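Local coordinates for protein uncharacterized tRNA/rRNA methyltransferase HI0380 (Haemophilus influenzae, PDB 3ILK) that probably binds RNA and transfers a methyl group to it from S-adenosyl-L-methionine, as a member of the TrmH family of SPOUT-fold methyltransferases, at residues 27-32 with 53-58. Sequence-based numbering, arbitrary orientation.
Sequences AMKTMG and AGAENI
Lys29 reaches from the last turns of helix 18-31 across to Gly54, Asn57 and the start of helix 56-61, and carries most of this contact. Its CG stands anti to the backbone N (chi1 -167°) and every later torsion is extended, which brings the ammonium group right to the turn leading into the second helix. There NZ gives two hydrogen bonds. The shorter goes to the backbone O of Gly54, 2.7 Å from NZ, just ahead of the N-cap residue Ala55. The other, 3.2 Å from NZ to Asn57 OD1, approaches the amide oxygen from above its carbonyl plane, 43° out of it and off the lone pairs, which probably makes it the weaker of the two. Glu56 OE1 stays 6.0 Å from Lys29 NZ, too far for a salt bridge, though its charge may still favour the ammonium group there.

The aliphatic part of the lysine is where the packing tightens. Ile58, its chain extended to CD1, crosses the lysine at an angle and presses CD1 on Lys29 CB at 3.4 Å, closer than carbons usually come. Further out, Ala55 CB rests against Lys29 CD at 3.8 Å. Met28 sends its CE methyl to Ile58 CG2, a looser touch at 4.0 Å. Toward the polar end the contact opens: Gly54 and Asn57 are partly exposed, whereas Met28, Ala55 and Ile58 are buried.

Gly32, with positive phi, takes the chain out of helical geometry in a Schellman motif. Tyr140 of the second subunit packs on Lys29, placing the contact beside the dimer interface. This is helix packing within the SPOUT-type domain, away from the S-adenosylmethionine site assigned by similarity: Met28 and Ile58 both pack on Leu36 of strand 35-39, and Met28 meets Val149 of helix 145-169.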
loop_
_atom_site.group_PDB
_atom_site.type_symbol
_atom_site.label_atom_id
_atom_site.label_comp_id
_atom_site.label_asym_id
_atom_site.label_seq_id
_atom_site.Cartn_x
_atom_site.Cartn_y
_atom_site.Cartn_z
ATOM N N ALA A 27 -2.311 14.467 -12.326
ATOM C CA ALA A 27 -2.084 13.901 -10.963
ATOM C C ALA A 27 -3.260 14.174 -10.002
ATOM O O ALA A 27 -3.793 13.249 -9.375
ATOM C CB ALA A 27 -0.743 14.403 -10.330
HETATM N N MSE A 28 -3.699 15.412 -9.963
HETATM C CA MSE A 28 -4.890 15.788 -9.208
HETATM C C MSE A 28 -6.148 14.957 -9.549
HETATM O O MSE A 28 -6.882 14.497 -8.617
HETATM C CB MSE A 28 -5.235 17.263 -9.454
HETATM C CG MSE A 28 -4.189 18.250 -8.962
HETATM SE SE MSE A 28 -4.525 20.092 -9.456
HETATM C CE MSE A 28 -6.280 20.446 -8.776
ATOM N N LYS A 29 -6.465 14.866 -10.838
ATOM C CA LYS A 29 -7.655 14.159 -11.258
ATOM C C LYS A 29 -7.604 12.666 -10.904
ATOM O O LYS A 29 -8.638 12.092 -10.581
ATOM C CB LYS A 29 -7.945 14.355 -12.762
ATOM C CG LYS A 29 -9.359 13.882 -13.194
ATOM C CD LYS A 29 -9.642 14.240 -14.612
ATOM C CE LYS A 29 -11.074 13.880 -15.022
ATOM N NZ LYS A 29 -11.330 14.362 -16.382
ATOM N N THR A 30 -6.428 12.039 -10.957
ATOM C CA THR A 30 -6.335 10.621 -10.613
ATOM C C THR A 30 -6.762 10.437 -9.161
ATOM O O THR A 30 -7.101 9.346 -8.781
ATOM C CB THR A 30 -4.889 10.019 -10.761
ATOM O OG1 THR A 30 -3.981 10.686 -9.872
ATOM C CG2 THR A 30 -4.371 10.150 -12.155
HETATM N N MSE A 31 -6.717 11.503 -8.351
HETATM C CA MSE A 31 -7.013 11.375 -6.913
HETATM C C MSE A 31 -8.295 12.077 -6.508
HETATM O O MSE A 31 -8.708 12.006 -5.347
HETATM C CB MSE A 31 -5.838 11.848 -6.038
HETATM C CG MSE A 31 -4.594 11.008 -6.208
HETATM SE SE MSE A 31 -4.809 9.157 -5.640
HETATM C CE MSE A 31 -4.019 8.230 -7.145
ATOM N N GLY A 32 -8.970 12.718 -7.449
ATOM C CA GLY A 32 -10.264 13.332 -7.106
ATOM C C GLY A 32 -10.201 14.830 -6.774
ATOM O O GLY A 32 -11.222 15.403 -6.358
ATOM N N ALA A 53 -3.949 14.933 -20.340
ATOM C CA ALA A 53 -4.346 13.571 -20.685
ATOM C C ALA A 53 -5.795 13.194 -20.298
ATOM O O ALA A 53 -6.028 12.126 -19.760
ATOM C CB ALA A 53 -3.316 12.542 -20.101
ATOM N N GLY A 54 -6.746 14.076 -20.567
ATOM C CA GLY A 54 -8.128 13.884 -20.155
ATOM C C GLY A 54 -8.491 14.706 -18.916
ATOM O O GLY A 54 -9.661 14.707 -18.470
ATOM N N ALA A 55 -7.511 15.398 -18.344
ATOM C CA ALA A 55 -7.794 16.293 -17.242
ATOM C C ALA A 55 -7.894 17.750 -17.712
ATOM O O ALA A 55 -7.569 18.695 -16.966
ATOM C CB ALA A 55 -6.740 16.141 -16.157
ATOM N N GLU A 56 -8.352 17.961 -18.937
ATOM C CA GLU A 56 -8.448 19.316 -19.470
ATOM C C GLU A 56 -9.369 20.214 -18.645
ATOM O O GLU A 56 -9.126 21.418 -18.535
ATOM C CB GLU A 56 -8.925 19.323 -20.920
ATOM C CG GLU A 56 -7.925 18.777 -21.940
ATOM C CD GLU A 56 -7.947 17.253 -22.041
ATOM O OE1 GLU A 56 -8.629 16.598 -21.224
ATOM O OE2 GLU A 56 -7.286 16.701 -22.953
ATOM N N ASN A 57 -10.436 19.634 -18.100
ATOM C CA ASN A 57 -11.415 20.411 -17.355
ATOM C C ASN A 57 -10.728 21.195 -16.238
ATOM O O ASN A 57 -11.037 22.398 -15.993
ATOM C CB ASN A 57 -12.528 19.510 -16.793
ATOM C CG ASN A 57 -11.992 18.435 -15.806
ATOM O OD1 ASN A 57 -11.134 17.583 -16.151
ATOM N ND2 ASN A 57 -12.499 18.477 -14.574
ATOM N N ILE A 58 -9.780 20.520 -15.577
ATOM C CA ILE A 58 -9.037 21.116 -14.444
ATOM C C ILE A 58 -8.198 22.309 -14.918
ATOM O O ILE A 58 -8.233 23.354 -14.300
ATOM C CB ILE A 58 -8.238 20.030 -13.653
ATOM C CG1 ILE A 58 -9.217 19.007 -13.031
ATOM C CG2 ILE A 58 -7.265 20.679 -12.648
ATOM C CD1 ILE A 58 -8.584 17.725 -12.394
#